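PDB 3VGL: glucokinase from Streptomyces griseus, which probably phosphorylates D-glucose to D-glucose 6-phosphate at the expense of ATP, as a zinc-containing glucokinase of the ROK family. Local coordinates for residues A[18-29]-A[46-57]; A[112-122]-A[291-299]. One frame throughout, in Å; residues are numbered along the deposited sequence.

Contact 1: A[18-29]-A[46-57]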
loop_
_atom_site.group_PDB
_atom_site.type_symbol
_atom_site.label_atom_id
_atom_site.label_comp_id
_atom_site.label_asym_id
_atom_site.label_seq_id
_atom_site.Cartn_x
_atom_site.Cartn_y
_atom_site.Cartn_z
ATOM N N VAL A 18 25.695 8.820 -35.674
ATOM C CA VAL A 18 25.171 9.122 -36.982
ATOM C C VAL A 18 24.285 7.958 -37.402
ATOM O O VAL A 18 24.645 6.796 -37.209
ATOM C CB VAL A 18 26.334 9.342 -38.004
ATOM C CG1 VAL A 18 25.832 9.316 -39.429
ATOM C CG2 VAL A 18 27.043 10.678 -37.676
ATOM N N VAL A 19 23.109 8.283 -37.915
ATOM C CA VAL A 19 22.121 7.273 -38.269
ATOM C C VAL A 19 21.641 7.547 -39.675
ATOM O O VAL A 19 21.317 8.697 -40.024
ATOM C CB VAL A 19 20.911 7.297 -37.288
ATOM C CG1 VAL A 19 19.892 6.229 -37.670
ATOM C CG2 VAL A 19 21.368 7.128 -35.829
ATOM N N ASP A 20 21.622 6.490 -40.494
ATOM C CA ASP A 20 21.163 6.629 -41.866
ATOM C C ASP A 20 19.661 6.454 -41.962
ATOM O O ASP A 20 18.987 6.282 -40.939
ATOM C CB ASP A 20 21.954 5.739 -42.860
ATOM C CG ASP A 20 21.570 4.255 -42.815
ATOM O OD1 ASP A 20 20.638 3.835 -42.110
ATOM O OD2 ASP A 20 22.213 3.469 -43.521
ATOM N N GLU A 21 19.150 6.496 -43.192
ATOM C CA GLU A 21 17.697 6.480 -43.467
ATOM C C GLU A 21 17.025 5.157 -43.114
ATOM O O GLU A 21 15.818 5.113 -42.909
ATOM C CB GLU A 21 17.450 6.787 -44.945
ATOM C CG GLU A 21 18.124 8.061 -45.469
ATOM C CD GLU A 21 17.156 9.231 -45.599
ATOM O OE1 GLU A 21 16.122 9.229 -44.899
ATOM O OE2 GLU A 21 17.431 10.147 -46.412
ATOM N N GLU A 22 17.813 4.087 -43.035
ATOM C CA GLU A 22 17.304 2.756 -42.672
ATOM C C GLU A 22 17.569 2.415 -41.197
ATOM O O GLU A 22 17.391 1.261 -40.770
ATOM C CB GLU A 22 17.889 1.682 -43.602
ATOM C CG GLU A 22 17.201 1.582 -44.954
ATOM C CD GLU A 22 17.626 2.678 -45.907
ATOM O OE1 GLU A 22 18.730 2.563 -46.484
ATOM O OE2 GLU A 22 16.860 3.651 -46.082
ATOM N N GLY A 23 17.981 3.430 -40.429
ATOM C CA GLY A 23 18.248 3.302 -39.001
ATOM C C GLY A 23 19.526 2.559 -38.672
ATOM O O GLY A 23 19.695 2.076 -37.557
ATOM N N ARG A 24 20.433 2.458 -39.642
ATOM C CA ARG A 24 21.721 1.858 -39.368
ATOM C C ARG A 24 22.536 2.892 -38.627
ATOM O O ARG A 24 22.579 4.061 -39.012
ATOM C CB ARG A 24 22.459 1.464 -40.654
ATOM C CG ARG A 24 21.608 0.793 -41.720
ATOM C CD ARG A 24 21.156 -0.581 -41.323
ATOM N NE ARG A 24 20.695 -1.324 -42.498
ATOM C CZ ARG A 24 19.672 -2.172 -42.496
ATOM N NH1 ARG A 24 18.974 -2.397 -41.381
ATOM N NH2 ARG A 24 19.340 -2.794 -43.619
ATOM N N ILE A 25 23.178 2.445 -37.561
ATOM C CA ILE A 25 24.061 3.289 -36.792
ATOM C C ILE A 25 25.451 3.235 -37.453
ATOM O O ILE A 25 26.023 2.147 -37.636
ATOM C CB ILE A 25 24.104 2.838 -35.315
ATOM C CG1 ILE A 25 22.689 2.883 -34.702
ATOM C CG2 ILE A 25 25.046 3.697 -34.521
ATOM C CD1 ILE A 25 22.586 2.228 -33.340
ATOM N N LEU A 26 25.956 4.402 -37.847
ATOM C CA LEU A 26 27.265 4.498 -38.515
ATOM C C LEU A 26 28.415 4.958 -37.630
ATOM O O LEU A 26 29.577 4.858 -38.030
ATOM C CB LEU A 26 27.188 5.402 -39.749
ATOM C CG LEU A 26 26.129 5.127 -40.805
ATOM C CD1 LEU A 26 26.322 6.103 -41.945
ATOM C CD2 LEU A 26 26.198 3.683 -41.287
ATOM N N SER A 27 28.107 5.491 -36.447
ATOM C CA SER A 27 29.146 5.883 -35.504
ATOM C C SER A 27 28.601 5.859 -34.083
ATOM O O SER A 27 27.391 5.896 -33.888
ATOM C CB SER A 27 29.674 7.283 -35.820
ATOM O OG SER A 27 28.712 8.281 -35.521
ATOM N N THR A 28 29.521 5.823 -33.121
ATOM C CA THR A 28 29.202 5.731 -31.692
ATOM C C THR A 28 30.038 6.729 -30.908
ATOM O O THR A 28 31.245 6.828 -31.097
ATOM C CB THR A 28 29.529 4.312 -31.163
ATOM O OG1 THR A 28 28.839 3.337 -31.952
ATOM C CG2 THR A 28 29.156 4.160 -29.686
ATOM N N PHE A 29 29.391 7.478 -30.017
ATOM C CA PHE A 29 30.105 8.305 -29.057
ATOM C C PHE A 29 29.373 8.178 -27.727
ATOM O O PHE A 29 28.154 8.169 -27.708
ATOM C CB PHE A 29 30.156 9.771 -29.502
ATOM C CG PHE A 29 30.793 10.699 -28.482
ATOM C CD1 PHE A 29 32.119 11.085 -28.616
ATOM C CD2 PHE A 29 30.067 11.160 -27.385
ATOM C CE1 PHE A 29 32.722 11.937 -27.690
ATOM C CE2 PHE A 29 30.662 12.014 -26.432
ATOM C CZ PHE A 29 31.997 12.404 -26.601
ATOM N N ALA A 46 30.191 18.004 -27.505
ATOM C CA ALA A 46 31.287 17.033 -27.638
ATOM C C ALA A 46 30.812 15.729 -28.284
ATOM O O ALA A 46 31.514 15.147 -29.125
ATOM C CB ALA A 46 31.908 16.741 -26.295
ATOM N N ALA A 47 29.631 15.273 -27.871
ATOM C CA ALA A 47 29.021 14.066 -28.444
ATOM C C ALA A 47 28.705 14.214 -29.928
ATOM O O ALA A 47 28.995 13.314 -30.738
ATOM C CB ALA A 47 27.752 13.676 -27.665
ATOM N N VAL A 48 28.111 15.349 -30.293
ATOM C CA VAL A 48 27.811 15.631 -31.697
ATOM C C VAL A 48 29.111 15.676 -32.511
ATOM O O VAL A 48 29.202 15.029 -33.550
ATOM C CB VAL A 48 26.995 16.952 -31.880
ATOM C CG1 VAL A 48 26.906 17.348 -33.362
ATOM C CG2 VAL A 48 25.610 16.821 -31.263
ATOM N N ALA A 49 30.112 16.402 -32.024
ATOM C CA ALA A 49 31.411 16.489 -32.715
ATOM C C ALA A 49 32.081 15.115 -32.891
ATOM O O ALA A 49 32.554 14.769 -33.991
ATOM C CB ALA A 49 32.331 17.464 -31.986
ATOM N N GLY A 50 32.094 14.329 -31.813
ATOM C CA GLY A 50 32.685 12.988 -31.843
ATOM C C GLY A 50 31.972 12.024 -32.770
ATOM O O GLY A 50 32.603 11.327 -33.569
ATOM N N ALA A 51 30.646 11.965 -32.675
ATOM C CA ALA A 51 29.873 11.056 -33.531
ATOM C C ALA A 51 29.909 11.482 -35.014
ATOM O O ALA A 51 29.836 10.643 -35.916
ATOM C CB ALA A 51 28.453 10.976 -33.034
ATOM N N SER A 52 30.074 12.787 -35.245
ATOM C CA SER A 52 29.996 13.345 -36.594
ATOM C C SER A 52 31.282 13.142 -37.383
ATOM O O SER A 52 31.265 13.330 -38.588
ATOM C CB SER A 52 29.660 14.841 -36.549
ATOM O OG SER A 52 28.311 15.006 -36.112
ATOM N N GLU A 53 32.379 12.778 -36.710
ATOM C CA GLU A 53 33.691 12.582 -37.384
ATOM C C GLU A 53 33.556 11.728 -38.626
ATOM O O GLU A 53 33.114 10.589 -38.540
ATOM C CB GLU A 53 34.721 11.946 -36.426
ATOM C CG GLU A 53 36.129 11.737 -37.004
ATOM C CD GLU A 53 37.142 11.179 -35.986
ATOM O OE1 GLU A 53 36.742 10.916 -34.822
ATOM O OE2 GLU A 53 38.333 10.999 -36.357
ATOM N N GLY A 54 33.957 12.281 -39.776
ATOM C CA GLY A 54 33.906 11.567 -41.047
ATOM C C GLY A 54 32.612 11.625 -41.827
ATOM O O GLY A 54 32.544 11.108 -42.947
ATOM N N HIS A 55 31.583 12.252 -41.262
ATOM C CA HIS A 55 30.254 12.145 -41.863
ATOM C C HIS A 55 29.647 13.498 -42.170
ATOM O O HIS A 55 29.794 14.439 -41.404
ATOM C CB HIS A 55 29.303 11.360 -40.940
ATOM C CG HIS A 55 29.771 9.970 -40.631
ATOM N ND1 HIS A 55 29.573 8.903 -41.485
ATOM C CD2 HIS A 55 30.451 9.479 -39.567
ATOM C CE1 HIS A 55 30.092 7.812 -40.953
ATOM N NE2 HIS A 55 30.641 8.135 -39.795
ATOM N N ASP A 56 28.928 13.565 -43.286
ATOM C CA ASP A 56 28.154 14.752 -43.630
ATOM C C ASP A 56 26.779 14.664 -42.942
ATOM O O ASP A 56 25.948 13.834 -43.309
ATOM C CB ASP A 56 27.980 14.849 -45.152
ATOM C CG ASP A 56 29.301 15.004 -45.896
ATOM O OD1 ASP A 56 30.211 15.714 -45.404
ATOM O OD2 ASP A 56 29.418 14.424 -46.995
ATOM N N VAL A 57 26.570 15.524 -41.948
ATOM C CA VAL A 57 25.385 15.477 -41.070
ATOM C C VAL A 57 24.453 16.677 -41.286
ATOM O O VAL A 57 24.901 17.827 -41.278
ATOM C CB VAL A 57 25.818 15.399 -39.581
ATOM C CG1 VAL A 57 24.625 15.551 -38.639
ATOM C CG2 VAL A 57 26.563 14.096 -39.310
HETATM O O HOH W 1 32.132 5.755 -38.501
#
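F29 lays one face of its ring against helix 37-52. A47 CA stands over that face, 3.6 Å from the centroid of the F29 ring and 27° off its normal, a CH-pi contact, and the carbonyl O of A46 lies over the same face, also displaced toward the rim. The torsion that sets CG anti to the backbone N (chi1 175°) lays the ring along the turn A46-G50, where G50, lacking a side chain, brings its CA to 3.8 Å from F29 CD1. Two residues back, S27 points its hydroxyl at the carbonyl of A51: S27 OG donates to A51 O over 2.6 Å, tilted 20° from the carbonyl plane, while accepting a nearly straight bond from V18 N. V18 CG2 approaches the same carbonyl and also touches V57 CG2 at 3.8 Å; V18 CG1 sits over one face of the H55 imidazole, offset toward the rim. At the edge of that imidazole a water joins H55 NE2 (3.1 Å) to L26 O, to which it donates. The contact packs helix 37-52 against the hairpin of strands 13-19 and 29-32 in the N-terminal sheet of this actin-like ATPase fold, with I5 of strand 3-9 touching V18, A51 and V57. With its proton committed to A51 O, the S27 hydroxyl ties the helix backbone to strand 13-19 at V18.

Contact 2: A[112-122]-A[291-299]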
loop_
_atom_site.group_PDB
_atom_site.type_symbol
_atom_site.label_atom_id
_atom_site.label_comp_id
_atom_site.label_asym_id
_atom_site.label_seq_id
_atom_site.Cartn_x
_atom_site.Cartn_y
_atom_site.Cartn_z
ATOM N N GLY A 112 11.973 4.711 -32.618
ATOM C CA GLY A 112 13.068 3.898 -33.199
ATOM C C GLY A 112 12.655 2.445 -33.350
ATOM O O GLY A 112 12.900 1.823 -34.374
ATOM N N GLU A 113 12.009 1.896 -32.324
ATOM C CA GLU A 113 11.566 0.498 -32.371
ATOM C C GLU A 113 10.414 0.290 -33.339
ATOM O O GLU A 113 10.317 -0.758 -33.994
ATOM C CB GLU A 113 11.197 0.009 -30.969
ATOM C CG GLU A 113 12.439 -0.190 -30.078
ATOM C CD GLU A 113 13.336 -1.317 -30.586
ATOM O OE1 GLU A 113 12.807 -2.391 -30.965
ATOM O OE2 GLU A 113 14.573 -1.149 -30.566
ATOM N N TYR A 114 9.541 1.288 -33.439
ATOM C CA TYR A 114 8.410 1.215 -34.364
ATOM C C TYR A 114 8.915 1.185 -35.820
ATOM O O TYR A 114 8.469 0.374 -36.648
ATOM C CB TYR A 114 7.455 2.386 -34.126
ATOM C CG TYR A 114 6.413 2.492 -35.203
ATOM C CD1 TYR A 114 5.403 1.534 -35.322
ATOM C CD2 TYR A 114 6.464 3.521 -36.130
ATOM C CE1 TYR A 114 4.458 1.618 -36.340
ATOM C CE2 TYR A 114 5.534 3.612 -37.147
ATOM C CZ TYR A 114 4.533 2.664 -37.242
ATOM O OH TYR A 114 3.619 2.767 -38.261
ATOM N N ARG A 115 9.875 2.051 -36.108
ATOM C CA ARG A 115 10.413 2.169 -37.467
ATOM C C ARG A 115 11.396 1.056 -37.854
ATOM O O ARG A 115 11.371 0.562 -38.998
ATOM C CB ARG A 115 11.098 3.536 -37.637
ATOM C CG ARG A 115 10.181 4.752 -37.549
ATOM C CD ARG A 115 9.251 4.886 -38.742
ATOM N NE ARG A 115 9.917 4.526 -39.984
ATOM C CZ ARG A 115 10.618 5.361 -40.746
ATOM N NH1 ARG A 115 10.758 6.646 -40.414
ATOM N NH2 ARG A 115 11.186 4.896 -41.845
ATOM N N PHE A 116 12.269 0.680 -36.923
ATOM C CA PHE A 116 13.465 -0.108 -37.262
ATOM C C PHE A 116 13.646 -1.336 -36.379
ATOM O O PHE A 116 14.589 -2.108 -36.575
ATOM C CB PHE A 116 14.728 0.769 -37.193
ATOM C CG PHE A 116 14.615 2.077 -37.936
ATOM C CD1 PHE A 116 14.471 2.105 -39.329
ATOM C CD2 PHE A 116 14.686 3.295 -37.246
ATOM C CE1 PHE A 116 14.370 3.328 -40.008
ATOM C CE2 PHE A 116 14.587 4.518 -37.925
ATOM C CZ PHE A 116 14.430 4.528 -39.310
ATOM N N GLY A 117 12.733 -1.536 -35.421
ATOM C CA GLY A 117 12.916 -2.590 -34.443
ATOM C C GLY A 117 11.704 -3.479 -34.218
ATOM O O GLY A 117 11.039 -3.908 -35.176
ATOM N N ALA A 118 11.416 -3.736 -32.944
ATOM C CA ALA A 118 10.416 -4.731 -32.547
ATOM C C ALA A 118 8.975 -4.296 -32.835
ATOM O O ALA A 118 8.062 -5.123 -32.770
ATOM C CB ALA A 118 10.591 -5.103 -31.043
ATOM N N GLY A 119 8.769 -3.015 -33.145
ATOM C CA GLY A 119 7.430 -2.493 -33.425
ATOM C C GLY A 119 7.043 -2.518 -34.896
ATOM O O GLY A 119 5.916 -2.181 -35.250
ATOM N N GLN A 120 7.987 -2.900 -35.759
ATOM C CA GLN A 120 7.709 -2.990 -37.192
ATOM C C GLN A 120 6.526 -3.902 -37.479
ATOM O O GLN A 120 6.486 -5.037 -36.998
ATOM C CB GLN A 120 8.935 -3.512 -37.934
ATOM C CG GLN A 120 10.047 -2.499 -38.028
ATOM C CD GLN A 120 11.302 -3.085 -38.659
ATOM O OE1 GLN A 120 12.099 -3.753 -37.998
ATOM N NE2 GLN A 120 11.483 -2.838 -39.937
ATOM N N GLY A 121 5.567 -3.396 -38.255
ATOM C CA GLY A 121 4.392 -4.194 -38.651
ATOM C C GLY A 121 3.192 -4.038 -37.736
ATOM O O GLY A 121 2.098 -4.525 -38.034
ATOM N N HIS A 122 3.401 -3.371 -36.601
ATOM C CA HIS A 122 2.324 -3.108 -35.650
ATOM C C HIS A 122 1.731 -1.714 -35.906
ATOM O O HIS A 122 2.368 -0.890 -36.571
ATOM C CB HIS A 122 2.858 -3.211 -34.215
ATOM C CG HIS A 122 3.334 -4.582 -33.825
ATOM N ND1 HIS A 122 2.583 -5.444 -33.055
ATOM C CD2 HIS A 122 4.488 -5.238 -34.101
ATOM C CE1 HIS A 122 3.248 -6.573 -32.875
ATOM N NE2 HIS A 122 4.412 -6.471 -33.496
ATOM N N GLN A 291 2.100 -9.141 -26.990
ATOM C CA GLN A 291 3.479 -9.600 -26.956
ATOM C C GLN A 291 4.262 -8.694 -26.014
ATOM O O GLN A 291 3.913 -7.512 -25.821
ATOM C CB GLN A 291 4.114 -9.527 -28.340
ATOM C CG GLN A 291 3.417 -10.456 -29.333
ATOM C CD GLN A 291 3.975 -10.286 -30.715
ATOM O OE1 GLN A 291 5.139 -10.551 -30.946
ATOM N NE2 GLN A 291 3.137 -9.839 -31.645
ATOM N N VAL A 292 5.301 -9.269 -25.423
ATOM C CA VAL A 292 6.251 -8.508 -24.606
ATOM C C VAL A 292 7.616 -8.780 -25.211
ATOM O O VAL A 292 8.102 -9.915 -25.180
ATOM C CB VAL A 292 6.228 -8.927 -23.113
ATOM C CG1 VAL A 292 7.237 -8.073 -22.325
ATOM C CG2 VAL A 292 4.835 -8.717 -22.507
ATOM N N LEU A 293 8.219 -7.732 -25.759
ATOM C CA LEU A 293 9.425 -7.880 -26.595
ATOM C C LEU A 293 10.561 -7.011 -26.123
ATOM O O LEU A 293 10.347 -5.887 -25.674
ATOM C CB LEU A 293 9.120 -7.513 -28.053
ATOM C CG LEU A 293 7.949 -8.266 -28.697
ATOM C CD1 LEU A 293 7.614 -7.645 -30.043
ATOM C CD2 LEU A 293 8.280 -9.743 -28.833
ATOM N N ALA A 294 11.788 -7.515 -26.239
ATOM C CA ALA A 294 12.951 -6.660 -26.042
ATOM C C ALA A 294 13.057 -5.675 -27.199
ATOM O O ALA A 294 12.780 -6.031 -28.355
ATOM C CB ALA A 294 14.217 -7.505 -25.983
ATOM N N ALA A 295 13.463 -4.446 -26.891
ATOM C CA ALA A 295 13.869 -3.503 -27.921
ATOM C C ALA A 295 14.951 -4.157 -28.777
ATOM O O ALA A 295 15.984 -4.599 -28.269
ATOM C CB ALA A 295 14.399 -2.206 -27.277
ATOM N N GLN A 296 14.677 -4.263 -30.069
ATOM C CA GLN A 296 15.657 -4.840 -30.993
ATOM C C GLN A 296 16.955 -4.041 -31.054
ATOM O O GLN A 296 18.047 -4.606 -31.268
ATOM C CB GLN A 296 15.037 -4.961 -32.377
ATOM C CG GLN A 296 14.121 -6.163 -32.503
ATOM C CD GLN A 296 13.640 -6.356 -33.925
ATOM O OE1 GLN A 296 14.232 -5.832 -34.867
ATOM N NE2 GLN A 296 12.549 -7.082 -34.080
ATOM N N LEU A 297 16.839 -2.728 -30.868
ATOM C CA LEU A 297 17.987 -1.833 -30.848
ATOM C C LEU A 297 18.599 -1.711 -29.451
ATOM O O LEU A 297 19.619 -1.022 -29.270
ATOM C CB LEU A 297 17.600 -0.450 -31.376
ATOM C CG LEU A 297 16.976 -0.413 -32.783
ATOM C CD1 LEU A 297 16.234 0.921 -33.005
ATOM C CD2 LEU A 297 18.018 -0.674 -33.867
ATOM N N GLY A 298 17.972 -2.368 -28.472
ATOM C CA GLY A 298 18.437 -2.329 -27.094
ATOM C C GLY A 298 18.490 -0.895 -26.620
ATOM O O GLY A 298 17.635 -0.086 -26.977
ATOM N N GLY A 299 19.534 -0.573 -25.857
ATOM C CA GLY A 299 19.721 0.764 -25.299
ATOM C C GLY A 299 19.942 1.853 -26.337
ATOM O O GLY A 299 19.872 3.043 -26.010
HETATM O O HOH W 2 10.986 -6.858 -36.346
HETATM O O HOH W 3 6.046 -8.980 -33.402
#
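The carboxylate of E113 faces the backbone of the turn A295-G298, and both its oxygens are used there. OE2 of E113 takes L297 N on its syn lone pair at 2.8 Å, with an N-H...O angle of 162°. OE1 of E113 is shared: Q296 N comes from the syn side at 2.8 Å and A118 N from the anti side at 2.8 Å, both tilted out of the carboxylate plane, to opposite faces. At the H122 imidazole, Q291 NE2 lies at the edge, 3.5 Å from H122 CE1, with ring and amide planes 50° apart. A water in the same ring plane links H122 NE2 to Q291 OE1, while H122 ND1 is bonded to S254. The contact thus joins the end of helix 105-116 to strand 291-294, an outermost strand of the second mixed sheet in this actin-like ATPase fold, and to the turn that follows it. A bend at chi2 (-66°) brings the E113 carboxylate back to that turn, close to G117, which has no side chain to obstruct OE1. Q296 runs extended alongside G117 and A118, its CD 3.5 Å from G117 C, and a second water bridges Q296 NE2 and G117 O. A118 CB packs against L293 CD1 at 4.0 Å, and L297 CD1 reaches G112 O at 3.7 Å, with V304 of helix 301-311 touching L297 and F116.

From the N terminus, contact 1 comes first: 18-29 and 46-57 close a short loop of 16 residues, which holds the rest of strand 29-32 and the first part of helix 37-52, within the N-terminal sheet region. Contact 2 opens only after that loop has closed, so the two are in series, neither nesting nor crossing. Its loop is far longer, 168 residues, and brings the chain from helix 105-116 through the second sheet and the zinc-binding region back to strand 291-294. Although their centres are about 21 Å apart, the contacts touch where the ring of F116 packs against the turn D20-G23, with E22 O 3.4 Å from F116 CD1. The end of helix 105-116 thus meets both the first hairpin and the second sheet.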